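Local coordinates for protein GTP pyrophosphokinase YjbM (Bacillus subtilis, PDB 5DEC) that makes the alarmone (p)ppGpp by transferring pyrophosphate from ATP to GDP or GTP, working as an allosterically activated homotetramer, at residues 82-87 and 146-151; 119-124 and 155-160. One frame throughout, in Å; residues are numbered along the deposited sequence.

Interaction 1. Residues 82-87 and 146-151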
loop_
_atom_site.group_PDB
_atom_site.type_symbol
_atom_site.label_atom_id
_atom_site.label_comp_id
_atom_site.label_asym_id
_atom_site.label_seq_id
_atom_site.Cartn_x
_atom_site.Cartn_y
_atom_site.Cartn_z
ATOM N N GLY B 82 1.666 -16.368 -9.017
ATOM C CA GLY B 82 3.060 -16.603 -8.653
ATOM C C GLY B 82 3.593 -15.621 -7.629
ATOM O O GLY B 82 3.253 -14.438 -7.649
ATOM N N LEU B 83 4.442 -16.103 -6.725
ATOM C CA LEU B 83 5.165 -15.203 -5.840
ATOM C C LEU B 83 6.650 -15.436 -5.985
ATOM O O LEU B 83 7.088 -16.510 -6.415
ATOM C CB LEU B 83 4.760 -15.365 -4.375
ATOM C CG LEU B 83 3.476 -14.597 -4.052
ATOM C CD1 LEU B 83 2.270 -15.489 -4.291
ATOM C CD2 LEU B 83 3.495 -14.025 -2.660
ATOM N N ARG B 84 7.432 -14.424 -5.648
ATOM C CA ARG B 84 8.876 -14.611 -5.632
ATOM C C ARG B 84 9.400 -14.112 -4.322
ATOM O O ARG B 84 9.071 -12.995 -3.889
ATOM C CB ARG B 84 9.549 -13.895 -6.796
ATOM C CG ARG B 84 9.013 -14.434 -8.110
ATOM C CD ARG B 84 9.882 -14.157 -9.305
ATOM N NE ARG B 84 9.320 -14.862 -10.453
ATOM C CZ ARG B 84 9.434 -14.464 -11.713
ATOM N NH1 ARG B 84 10.132 -13.375 -12.006
ATOM N NH2 ARG B 84 8.876 -15.182 -12.683
ATOM N N ILE B 85 10.209 -14.951 -3.689
ATOM C CA ILE B 85 10.805 -14.603 -2.415
ATOM C C ILE B 85 12.301 -14.427 -2.679
ATOM O O ILE B 85 12.949 -15.356 -3.152
ATOM C CB ILE B 85 10.568 -15.700 -1.351
ATOM C CG1 ILE B 85 9.060 -15.932 -1.132
ATOM C CG2 ILE B 85 11.240 -15.316 -0.054
ATOM C CD1 ILE B 85 8.747 -17.121 -0.165
ATOM N N MET B 86 12.835 -13.242 -2.381
ATOM C CA MET B 86 14.255 -12.949 -2.618
ATOM C C MET B 86 15.015 -12.985 -1.296
ATOM O O MET B 86 14.586 -12.374 -0.320
ATOM C CB MET B 86 14.427 -11.579 -3.274
ATOM C CG MET B 86 14.618 -11.651 -4.782
ATOM S SD MET B 86 13.239 -12.450 -5.632
ATOM C CE MET B 86 11.944 -11.249 -5.407
ATOM N N CYS B 87 16.136 -13.698 -1.283
ATOM C CA CYS B 87 16.956 -13.853 -0.085
ATOM C C CYS B 87 18.361 -13.302 -0.309
ATOM O O CYS B 87 18.868 -13.340 -1.417
ATOM C CB CYS B 87 17.043 -15.335 0.305
ATOM S SG CYS B 87 15.457 -16.193 0.346
ATOM N N GLU B 146 2.362 -20.726 -7.558
ATOM C CA GLU B 146 3.787 -21.043 -7.629
ATOM C C GLU B 146 4.579 -20.084 -6.743
ATOM O O GLU B 146 4.372 -18.876 -6.787
ATOM C CB GLU B 146 4.307 -20.949 -9.058
ATOM C CG GLU B 146 5.800 -21.251 -9.160
ATOM C CD GLU B 146 6.355 -20.917 -10.537
ATOM O OE1 GLU B 146 6.722 -19.739 -10.750
ATOM O OE2 GLU B 146 6.396 -21.816 -11.402
ATOM N N ILE B 147 5.474 -20.620 -5.926
ATOM C CA ILE B 147 6.340 -19.773 -5.115
ATOM C C ILE B 147 7.787 -20.077 -5.512
ATOM O O ILE B 147 8.223 -21.219 -5.412
ATOM C CB ILE B 147 6.190 -20.026 -3.611
ATOM C CG1 ILE B 147 4.739 -19.852 -3.150
ATOM C CG2 ILE B 147 7.136 -19.087 -2.827
ATOM C CD1 ILE B 147 4.551 -20.086 -1.664
ATOM N N GLN B 148 8.516 -19.082 -5.995
ATOM C CA GLN B 148 9.948 -19.266 -6.264
ATOM C C GLN B 148 10.784 -18.602 -5.185
ATOM O O GLN B 148 10.395 -17.570 -4.645
ATOM C CB GLN B 148 10.350 -18.705 -7.622
ATOM C CG GLN B 148 9.584 -19.261 -8.805
ATOM C CD GLN B 148 10.247 -18.878 -10.123
ATOM O OE1 GLN B 148 11.455 -18.628 -10.171
ATOM N NE2 GLN B 148 9.453 -18.774 -11.180
ATOM N N ILE B 149 11.912 -19.221 -4.835
ATOM C CA ILE B 149 12.816 -18.645 -3.856
ATOM C C ILE B 149 14.182 -18.439 -4.552
ATOM O O ILE B 149 14.705 -19.368 -5.148
ATOM C CB ILE B 149 12.956 -19.550 -2.633
ATOM C CG1 ILE B 149 11.569 -20.094 -2.220
ATOM C CG2 ILE B 149 13.655 -18.801 -1.462
ATOM C CD1 ILE B 149 11.653 -21.110 -1.097
ATOM N N ARG B 150 14.727 -17.230 -4.474
ATOM C CA ARG B 150 15.931 -16.863 -5.223
ATOM C C ARG B 150 16.818 -15.979 -4.396
ATOM O O ARG B 150 16.318 -15.201 -3.600
ATOM C CB ARG B 150 15.569 -16.088 -6.500
ATOM C CG ARG B 150 14.644 -16.772 -7.474
ATOM C CD ARG B 150 14.229 -15.779 -8.544
ATOM N NE ARG B 150 13.599 -16.417 -9.689
ATOM C CZ ARG B 150 13.188 -15.762 -10.763
ATOM N NH1 ARG B 150 13.348 -14.447 -10.834
ATOM N NH2 ARG B 150 12.647 -16.423 -11.776
ATOM N N THR B 151 18.132 -16.032 -4.607
ATOM C CA THR B 151 18.960 -14.960 -4.066
ATOM C C THR B 151 18.738 -13.719 -4.907
ATOM O O THR B 151 18.185 -13.801 -6.007
ATOM C CB THR B 151 20.477 -15.287 -4.041
ATOM O OG1 THR B 151 20.925 -15.544 -5.376
ATOM C CG2 THR B 151 20.766 -16.521 -3.176
HETATM O O HOH W 1 6.654 -17.342 -9.208
#

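Interaction 2. Residues 119-124 and 155-160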
loop_
_atom_site.group_PDB
_atom_site.type_symbol
_atom_site.label_atom_id
_atom_site.label_comp_id
_atom_site.label_asym_id
_atom_site.label_seq_id
_atom_site.Cartn_x
_atom_site.Cartn_y
_atom_site.Cartn_z
ATOM N N LYS B 119 20.158 -24.944 -14.940
ATOM C CA LYS B 119 19.807 -25.135 -16.351
ATOM C C LYS B 119 20.993 -24.819 -17.258
ATOM O O LYS B 119 22.015 -24.328 -16.788
ATOM C CB LYS B 119 18.566 -24.289 -16.708
ATOM C CG LYS B 119 18.740 -23.131 -17.693
ATOM C CD LYS B 119 17.399 -22.518 -18.087
ATOM C CE LYS B 119 17.528 -21.307 -18.976
ATOM N NZ LYS B 119 16.354 -20.409 -18.839
ATOM N N GLU B 120 20.862 -25.126 -18.547
ATOM C CA GLU B 120 21.971 -24.989 -19.489
ATOM C C GLU B 120 22.507 -23.553 -19.606
ATOM O O GLU B 120 23.722 -23.361 -19.728
ATOM C CB GLU B 120 21.558 -25.513 -20.875
ATOM C CG GLU B 120 20.557 -24.641 -21.641
ATOM C CD GLU B 120 19.198 -24.553 -20.965
ATOM O OE1 GLU B 120 18.897 -25.409 -20.105
ATOM O OE2 GLU B 120 18.430 -23.623 -21.292
ATOM N N SER B 121 21.625 -22.552 -19.556
ATOM C CA SER B 121 22.046 -21.160 -19.753
ATOM C C SER B 121 22.524 -20.529 -18.447
ATOM O O SER B 121 23.136 -19.464 -18.464
ATOM C CB SER B 121 20.939 -20.289 -20.337
ATOM O OG SER B 121 20.014 -19.908 -19.334
ATOM N N GLY B 122 22.191 -21.148 -17.318
ATOM C CA GLY B 122 22.547 -20.585 -16.029
ATOM C C GLY B 122 21.409 -20.182 -15.104
ATOM O O GLY B 122 21.658 -19.519 -14.096
ATOM N N TYR B 123 20.177 -20.576 -15.425
ATOM C CA TYR B 123 19.018 -20.238 -14.580
ATOM C C TYR B 123 19.169 -20.886 -13.222
ATOM O O TYR B 123 19.408 -22.084 -13.125
ATOM C CB TYR B 123 17.695 -20.686 -15.221
ATOM C CG TYR B 123 16.445 -20.402 -14.394
ATOM C CD1 TYR B 123 15.878 -19.127 -14.354
ATOM C CD2 TYR B 123 15.828 -21.416 -13.660
ATOM C CE1 TYR B 123 14.733 -18.866 -13.592
ATOM C CE2 TYR B 123 14.683 -21.170 -12.905
ATOM C CZ TYR B 123 14.140 -19.895 -12.879
ATOM O OH TYR B 123 13.006 -19.648 -12.134
ATOM N N ARG B 124 19.070 -20.071 -12.178
ATOM C CA ARG B 124 19.130 -20.548 -10.802
ATOM C C ARG B 124 17.877 -20.078 -10.039
ATOM O O ARG B 124 17.610 -18.869 -9.988
ATOM C CB ARG B 124 20.407 -20.009 -10.173
ATOM C CG ARG B 124 21.662 -20.533 -10.865
ATOM C CD ARG B 124 22.862 -19.618 -10.610
ATOM N NE ARG B 124 23.179 -19.442 -9.203
ATOM C CZ ARG B 124 23.352 -18.253 -8.627
ATOM N NH1 ARG B 124 23.203 -17.134 -9.333
ATOM N NH2 ARG B 124 23.645 -18.185 -7.337
ATOM N N ASN B 155 17.949 -13.559 -8.884
ATOM C CA ASN B 155 16.774 -12.851 -9.358
ATOM C C ASN B 155 17.173 -11.816 -10.412
ATOM O O ASN B 155 16.494 -11.631 -11.424
ATOM C CB ASN B 155 16.035 -12.169 -8.197
ATOM C CG ASN B 155 14.752 -11.491 -8.651
ATOM O OD1 ASN B 155 13.890 -12.132 -9.241
ATOM N ND2 ASN B 155 14.603 -10.213 -8.335
ATOM N N PHE B 156 18.282 -11.138 -10.154
ATOM C CA PHE B 156 18.787 -10.148 -11.113
ATOM C C PHE B 156 19.073 -10.810 -12.467
ATOM O O PHE B 156 18.588 -10.358 -13.518
ATOM C CB PHE B 156 20.038 -9.471 -10.541
ATOM C CG PHE B 156 20.684 -8.485 -11.467
ATOM C CD1 PHE B 156 19.936 -7.774 -12.399
ATOM C CD2 PHE B 156 22.036 -8.233 -11.372
ATOM C CE1 PHE B 156 20.547 -6.870 -13.254
ATOM C CE2 PHE B 156 22.652 -7.309 -12.219
ATOM C CZ PHE B 156 21.905 -6.622 -13.136
ATOM N N TRP B 157 19.859 -11.876 -12.437
ATOM C CA TRP B 157 20.188 -12.589 -13.689
ATOM C C TRP B 157 18.932 -13.083 -14.411
ATOM O O TRP B 157 18.797 -12.911 -15.633
ATOM C CB TRP B 157 21.140 -13.762 -13.430
ATOM C CG TRP B 157 21.535 -14.396 -14.710
ATOM C CD1 TRP B 157 22.585 -14.042 -15.497
ATOM C CD2 TRP B 157 20.832 -15.445 -15.403
ATOM N NE1 TRP B 157 22.612 -14.836 -16.634
ATOM C CE2 TRP B 157 21.558 -15.682 -16.601
ATOM C CE3 TRP B 157 19.708 -16.203 -15.119
ATOM C CZ2 TRP B 157 21.150 -16.674 -17.502
ATOM C CZ3 TRP B 157 19.305 -17.157 -16.016
ATOM C CH2 TRP B 157 20.039 -17.403 -17.196
ATOM N N ALA B 158 18.010 -13.705 -13.675
ATOM C CA ALA B 158 16.804 -14.250 -14.305
ATOM C C ALA B 158 15.939 -13.172 -14.936
ATOM O O ALA B 158 15.268 -13.405 -15.959
ATOM C CB ALA B 158 15.989 -15.062 -13.293
ATOM N N THR B 159 15.919 -12.000 -14.313
ATOM C CA THR B 159 15.146 -10.874 -14.828
ATOM C C THR B 159 15.710 -10.401 -16.163
ATOM O O THR B 159 14.955 -10.082 -17.102
ATOM C CB THR B 159 15.115 -9.716 -13.803
ATOM O OG1 THR B 159 14.458 -10.176 -12.611
ATOM C CG2 THR B 159 14.387 -8.489 -14.363
ATOM N N ILE B 160 17.040 -10.346 -16.250
ATOM C CA ILE B 160 17.698 -9.963 -17.498
ATOM C C ILE B 160 17.453 -11.000 -18.576
ATOM O O ILE B 160 17.126 -10.662 -19.724
ATOM C CB ILE B 160 19.224 -9.803 -17.313
ATOM C CG1 ILE B 160 19.554 -8.670 -16.336
ATOM C CG2 ILE B 160 19.896 -9.527 -18.655
ATOM C CD1 ILE B 160 19.041 -7.323 -16.771
#

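Interaction 1. Residues 82-87 and 146-151
The carbonyl oxygen of Leu-83 is gripped twice: Gln-148 N donates to it over 3.0 Å from a position tilted 27° out of the carbonyl plane, and a water donates to it while giving its other hydrogen to Glu-146 OE1. This joins the backbone of 82-87 to the residue inferred to be the catalytic proton acceptor. The strands run parallel; their ladder starts with Leu-83 N to Glu-146 O (2.8 Å) and, past Gln-148 N, goes on with Ile-85 N to Gln-148 O, Arg-150 N to Ile-85 O and Cys-87 N to Arg-150 O.

One face carries the polar chemistry. Gln-148 NE2 reaches Glu-146 OE1 at 2.9 Å, meeting it from above the carboxylate plane, while OE1 of the same amide accepts from Ser-125. An amide suits this place because it can do both jobs. Arg-150, extended from CG to NE, lays its NH2 over the centre of the Arg-84 guanidinium, the planes 31° apart; Arg-84 CD in turn lies over a face of the Arg-150 guanidinium, toward its rim. Asn-155 OD1 accepts a hydrogen bond from Arg-150 NH1. Arg-84 binds ATP, so its charge has an anion to serve. With the chain cut back to an alanine, that face of Arg-150 would probably lose its cover and ATP a positive partner.

Leu-83, Ile-85, Ile-147 and Ile-149 make the other face apolar, Ile-85 CD1 meeting Ile-147 CG2 at 3.7 Å. At the strand end, Cys-87 SG approaches Ile-149 CG2 (3.6 Å). Strands 49-54 and 126-136 flank the pair, and helices 11-38 and 90-102 pack against this apolar side.

Interaction 2. Residues 119-124 and 155-160
Trp-157 holds CG anti to its backbone N (chi1 -176°), which sends the indole out from helix 152-167 toward the loop 119-124, where Tyr-123 takes the same torsion (chi1 179°), which sets the carbon CE1 of its ring beside Ala-158 CB. The contact belongs to the RelA/SpoT synthetase fold, and ties the loop before strand 126-136 to a helix whose residues Ala-158, Thr-159 and Ile-160 bind the product pppGpp, as do Lys-119, Glu-120 and Ser-121 of the loop.

A broad indole suits a place where the partner is mostly backbone. Gly-122 lies over one face of it, its C atom 3.7 Å from Trp-157 CH2, and Tyr-123 CA comes to 3.4 Å from Trp-157 CZ3. At the rim, in the ring plane, sits Ser-121 OG, modelled 3.3 Å from Trp-157 CH2 and hydrogen-bonded to Glu-161; residues 119-121 are poorly ordered, so the exact place of this hydroxyl is doubtful. Gly-122 has a positive phi (117°) at which a beta carbon would collide with the carbonyl oxygen of Ser-121. The indole NE1 is satisfied by Leu-180 O, and Ala-183 and Ser-184 of helix 174-202, with Met-194 of a neighbouring subunit, pack on Trp-157.

Tyr-123 turns its edge to Trp-157 CZ3. Its hydroxyl bonds to His-127, another product-binding residue. The small side chain of Ala-158 lets the tyrosine ring come close to the helix, with Tyr-123 CE1 resting 4.0 Å from Ala-158 CB.

How the interactions relate
After helix 11-38, strand 49-54 and helix 57-66, the chain lays down 82-87, passes helix 90-102 and strand 107-113, and reaches the loop 119-124; it then runs through strands 126-136 and 139-151 to 146-151, and enters helix 152-167, which holds 155-160. The segments alternate, and the two contacts cross: interaction 1 closes an excursion of 58 residues, including helix 90-102, by pairing two neighbouring strands of the sheet, interaction 2 one of 30 residues between loop and helix. Their centres are 13 Å apart, yet they touch, since Tyr-123 OH is probably hydrogen-bonded to Arg-150 NH2 and Met-86 SD packs against Asn-155 CG. Together they join the parallel strands to the product-binding loop and helix.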